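Local coordinates for protein peptidase M42 (Thaumarchaeota archaeon SCGC AB-539-E09, PDB 5DS0) that probably removes amino-terminal residues from peptides as a cobalt-loaded, dodecameric TET aminopeptidase of the M42 family, at residues C[99-104]-C[157-162]; C[112-117]-C[136-141]. One frame throughout, in Å; residues are numbered along the deposited sequence.

Interaction 1. Residues C[99-104]-C[157-162]; sequences QRVVVR and DPIVPW
R100 and W162 run side by side at one end of this antiparallel strand pair, the arginine's CD resting 3.5 Å from CE3 of the indole. The guanidinium and ring planes are 36° apart, so the two groups are not stacked flat. With CG anti to the backbone N (chi1 -174°), the tryptophan swings its ring alongside the arginine chain, which runs extended from CG to NE. W162 N donates to R100 O at 3.0 Å, and V102 N to V160 O at 2.9 Å. The reciprocal V160 N to V102 O bond and a fourth, R104 N to P158 O, complete the pairing. On one face CG1 of V102 meets CG2 of V160 at 3.6 Å. On the other, V103 sends its two methyls to different neighbours: CG2 lies 4.0 Å from CG1 of I159, and CG1 lies 4.1 Å from CB of D157. An alanine in place of V103 would be likely to leave I159 CG1 and D157 CB without these partners, opening a gap on the I159 face. V101 adds to that face, its CB 3.7 Å from CG2 of I159. The polar ends are held from outside: R100 NH2 bonds to S163 OG and P164 O of the second subunit, R104 NH1 forms a salt bridge with E25, and D157 OD2 accepts from K154 N. The pair belongs to a closed six-stranded antiparallel barrel, probably the dimerisation domain of this peptidase, in which 100-105 also bonds to strand 108-115 and I159 pairs with F72 of strand 71-77; V101 and I159 both touch I138 of strand 137-139.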
# COMPACT_ATOMS: atom_id res chain seq x y z
N GLN C 99 -15.14 -30.12 -3.34
CA GLN C 99 -14.69 -31.51 -3.44
C GLN C 99 -15.49 -32.46 -2.55
O GLN C 99 -15.92 -32.08 -1.48
CB GLN C 99 -13.22 -31.61 -3.08
CG GLN C 99 -12.29 -30.86 -4.01
CD GLN C 99 -11.94 -31.62 -5.27
OE1 GLN C 99 -12.36 -32.76 -5.48
NE2 GLN C 99 -11.14 -31.00 -6.11
N ARG C 100 -15.67 -33.69 -3.02
CA ARG C 100 -16.43 -34.69 -2.29
C ARG C 100 -15.53 -35.37 -1.29
O ARG C 100 -14.40 -35.74 -1.60
CB ARG C 100 -16.98 -35.75 -3.21
CG ARG C 100 -17.96 -35.25 -4.26
CD ARG C 100 -17.93 -36.20 -5.42
NE ARG C 100 -18.95 -35.98 -6.44
CZ ARG C 100 -20.14 -36.58 -6.47
NH1 ARG C 100 -20.51 -37.39 -5.48
NH2 ARG C 100 -20.98 -36.35 -7.47
N VAL C 101 -16.05 -35.57 -0.10
CA VAL C 101 -15.34 -36.29 0.93
C VAL C 101 -16.26 -37.30 1.53
O VAL C 101 -17.47 -37.28 1.30
CB VAL C 101 -14.84 -35.35 2.05
CG1 VAL C 101 -13.79 -34.38 1.50
CG2 VAL C 101 -15.99 -34.58 2.70
N VAL C 102 -15.69 -38.20 2.32
CA VAL C 102 -16.47 -39.16 3.06
C VAL C 102 -15.91 -39.30 4.48
O VAL C 102 -14.71 -39.42 4.69
CB VAL C 102 -16.59 -40.52 2.32
CG1 VAL C 102 -15.25 -41.00 1.80
CG2 VAL C 102 -17.19 -41.57 3.22
N VAL C 103 -16.83 -39.28 5.44
CA VAL C 103 -16.52 -39.31 6.85
C VAL C 103 -16.85 -40.68 7.37
O VAL C 103 -17.92 -41.20 7.06
CB VAL C 103 -17.42 -38.32 7.61
CG1 VAL C 103 -17.02 -38.25 9.07
CG2 VAL C 103 -17.36 -36.94 6.99
N ARG C 104 -15.97 -41.27 8.16
CA ARG C 104 -16.28 -42.56 8.76
C ARG C 104 -16.78 -42.39 10.18
O ARG C 104 -16.03 -42.02 11.08
CB ARG C 104 -15.07 -43.50 8.75
CG ARG C 104 -15.45 -44.92 9.12
CD ARG C 104 -14.27 -45.86 9.06
NE ARG C 104 -13.26 -45.50 10.05
CZ ARG C 104 -12.00 -45.95 10.05
NH1 ARG C 104 -11.58 -46.79 9.11
NH2 ARG C 104 -11.16 -45.54 11.00
N ASP C 157 -13.86 -37.76 14.33
CA ASP C 157 -14.08 -38.72 13.25
C ASP C 157 -13.23 -38.40 12.01
O ASP C 157 -13.13 -37.24 11.60
CB ASP C 157 -15.56 -38.80 12.87
CG ASP C 157 -16.37 -39.60 13.88
OD1 ASP C 157 -15.80 -40.03 14.91
OD2 ASP C 157 -17.58 -39.81 13.65
N PRO C 158 -12.61 -39.43 11.41
CA PRO C 158 -11.72 -39.26 10.25
C PRO C 158 -12.45 -39.07 8.93
O PRO C 158 -13.57 -39.53 8.76
CB PRO C 158 -10.95 -40.57 10.22
CG PRO C 158 -11.90 -41.57 10.77
CD PRO C 158 -12.68 -40.84 11.83
N ILE C 159 -11.79 -38.36 8.03
CA ILE C 159 -12.36 -37.98 6.74
C ILE C 159 -11.33 -38.20 5.63
O ILE C 159 -10.16 -37.86 5.79
CB ILE C 159 -12.74 -36.50 6.71
CG1 ILE C 159 -13.54 -36.13 7.97
CG2 ILE C 159 -13.55 -36.17 5.46
CD1 ILE C 159 -13.83 -34.65 8.11
N VAL C 160 -11.78 -38.77 4.52
CA VAL C 160 -10.92 -38.88 3.35
C VAL C 160 -11.58 -38.31 2.11
O VAL C 160 -12.80 -38.17 2.05
CB VAL C 160 -10.56 -40.33 3.00
CG1 VAL C 160 -9.73 -40.96 4.11
CG2 VAL C 160 -11.81 -41.15 2.71
N PRO C 161 -10.77 -37.99 1.11
CA PRO C 161 -11.31 -37.63 -0.18
C PRO C 161 -12.10 -38.78 -0.78
O PRO C 161 -11.77 -39.93 -0.55
CB PRO C 161 -10.05 -37.36 -1.02
CG PRO C 161 -8.96 -37.08 -0.05
CD PRO C 161 -9.30 -37.91 1.15
N TRP C 162 -13.11 -38.45 -1.58
CA TRP C 162 -13.82 -39.44 -2.37
C TRP C 162 -13.29 -39.40 -3.78
O TRP C 162 -13.40 -38.37 -4.45
CB TRP C 162 -15.31 -39.15 -2.38
CG TRP C 162 -16.10 -40.22 -3.06
CD1 TRP C 162 -16.55 -41.39 -2.51
CD2 TRP C 162 -16.50 -40.23 -4.43
NE1 TRP C 162 -17.21 -42.12 -3.45
CE2 TRP C 162 -17.20 -41.43 -4.64
CE3 TRP C 162 -16.35 -39.34 -5.50
CZ2 TRP C 162 -17.75 -41.77 -5.88
CZ3 TRP C 162 -16.90 -39.66 -6.73
CH2 TRP C 162 -17.59 -40.87 -6.91

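Interaction 2. Residues C[112-117]-C[136-141]; sequences GIIASK and MFIDIG
One face of the F137 ring lies over the backbone oxygen of A115, which sits 3.6 Å above the ring plane and toward its rim; CZ reaches on to S116 C at 3.9 Å, and Y82 brings a second ring, at about 70°. The two strands are antiparallel neighbours in the closed six-stranded barrel, and four backbone bonds join the pairs I113-D139 and A115-F137. A115 N donates to F137 O at 2.7 Å, and F137 N returns the bond to A115 O. Between these pairs, I114 and I138 face the other side of the sheet, where CG2 of I114 meets the selenium of selenomethionine M136 at 3.9 Å. G112 CA packs against CG2 of I140 at 4.0 Å. The D139 carboxylate forms a salt bridge with R322 and a hydrogen bond with H323, both of the second subunit, consistent with the role of such a barrel as the dimerisation domain in M42 (TET) aminopeptidases. The D139 side chain leaves the strand with its CG opposite the backbone N (chi1 -176°), which turns OD1 to G141 N, 2.8 Å away in an Asx turn, the donor meeting it on the anti side and 33° out of the carboxylate plane.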
# COMPACT_ATOMS: atom_id res chain seq x y z
N GLY C 112 -20.15 -36.12 1.99
CA GLY C 112 -20.27 -34.68 2.10
C GLY C 112 -19.44 -33.92 1.07
O GLY C 112 -18.73 -34.52 0.25
N ILE C 113 -19.54 -32.60 1.13
CA ILE C 113 -18.92 -31.73 0.17
C ILE C 113 -18.22 -30.62 0.92
O ILE C 113 -18.80 -30.02 1.81
CB ILE C 113 -19.97 -31.07 -0.71
CG1 ILE C 113 -20.79 -32.11 -1.45
CG2 ILE C 113 -19.31 -30.16 -1.73
CD1 ILE C 113 -22.07 -31.56 -2.04
N ILE C 114 -16.98 -30.32 0.54
CA ILE C 114 -16.28 -29.19 1.14
C ILE C 114 -16.87 -27.90 0.59
O ILE C 114 -17.01 -27.73 -0.63
CB ILE C 114 -14.78 -29.24 0.86
CG1 ILE C 114 -14.18 -30.52 1.46
CG2 ILE C 114 -14.09 -28.03 1.46
CD1 ILE C 114 -12.71 -30.72 1.17
N ALA C 115 -17.25 -27.00 1.48
CA ALA C 115 -17.96 -25.79 1.09
C ALA C 115 -17.51 -24.58 1.87
O ALA C 115 -16.83 -24.70 2.90
CB ALA C 115 -19.45 -25.97 1.27
N SER C 116 -17.87 -23.41 1.36
CA SER C 116 -17.64 -22.16 2.07
C SER C 116 -18.85 -21.27 1.90
O SER C 116 -19.81 -21.64 1.23
CB SER C 116 -16.41 -21.45 1.53
OG SER C 116 -16.65 -20.92 0.24
N LYS C 117 -18.80 -20.09 2.51
CA LYS C 117 -19.77 -19.06 2.19
C LYS C 117 -19.64 -18.72 0.71
O LYS C 117 -18.52 -18.53 0.23
CB LYS C 117 -19.54 -17.81 3.02
CG LYS C 117 -20.19 -17.86 4.39
CD LYS C 117 -19.89 -16.60 5.19
CE LYS C 117 -18.51 -16.66 5.85
NZ LYS C 117 -18.21 -15.41 6.58
N MSE C 136 -13.61 -23.02 5.88
CA MSE C 136 -14.39 -23.98 5.10
C MSE C 136 -15.11 -24.90 6.03
O MSE C 136 -14.84 -24.92 7.23
CB MSE C 136 -13.48 -24.80 4.20
CG MSE C 136 -12.84 -23.95 3.13
SE MSE C 136 -11.68 -25.07 1.98
CE MSE C 136 -10.74 -23.59 1.09
N PHE C 137 -16.06 -25.66 5.50
CA PHE C 137 -16.70 -26.73 6.26
C PHE C 137 -17.21 -27.77 5.31
O PHE C 137 -17.11 -27.63 4.10
CB PHE C 137 -17.84 -26.20 7.13
CG PHE C 137 -18.49 -25.04 6.56
CD1 PHE C 137 -19.34 -25.20 5.49
CD2 PHE C 137 -18.21 -23.77 7.05
CE1 PHE C 137 -19.94 -24.11 4.90
CE2 PHE C 137 -18.78 -22.65 6.47
CZ PHE C 137 -19.66 -22.83 5.38
N ILE C 138 -17.77 -28.83 5.87
CA ILE C 138 -18.26 -29.94 5.11
C ILE C 138 -19.75 -29.97 5.25
O ILE C 138 -20.30 -29.94 6.36
CB ILE C 138 -17.61 -31.24 5.59
CG1 ILE C 138 -16.14 -31.23 5.15
CG2 ILE C 138 -18.29 -32.46 5.01
CD1 ILE C 138 -15.26 -32.07 6.03
N ASP C 139 -20.41 -30.04 4.10
CA ASP C 139 -21.85 -30.10 4.01
C ASP C 139 -22.20 -31.54 3.77
O ASP C 139 -21.79 -32.12 2.77
CB ASP C 139 -22.31 -29.25 2.84
CG ASP C 139 -23.82 -29.17 2.73
OD1 ASP C 139 -24.53 -29.91 3.44
OD2 ASP C 139 -24.30 -28.35 1.92
N ILE C 140 -23.00 -32.11 4.67
CA ILE C 140 -23.42 -33.51 4.53
C ILE C 140 -24.92 -33.62 4.25
O ILE C 140 -25.50 -34.70 4.38
CB ILE C 140 -23.05 -34.35 5.77
CG1 ILE C 140 -23.70 -33.77 7.03
CG2 ILE C 140 -21.55 -34.39 5.93
CD1 ILE C 140 -23.70 -34.71 8.21
N GLY C 141 -25.54 -32.51 3.84
CA GLY C 141 -26.94 -32.51 3.46
C GLY C 141 -27.87 -32.40 4.65
O GLY C 141 -29.08 -32.64 4.53

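How the interactions relate
Both interactions are mostly buried pairings within one antiparallel barrel, and strands 100-105 and 108-115, adjacent in it and consecutive in the chain, join them directly: Q99 O lies 2.9 Å from I114 N, a probable hydrogen bond. Their apolar faces converge where I159 CD1 meets I138 CD1 at 3.6 Å and V101 packs on I114. Both reach the second subunit, but differently. Interaction 1 does so at its R100 end, through neutral oxygen acceptors, while R104 at its other end pairs within the chain. Interaction 2, farther from the chain's centre, offers an acidic group to a neighbouring arginine and histidine and includes an aromatic ring over a backbone carbonyl.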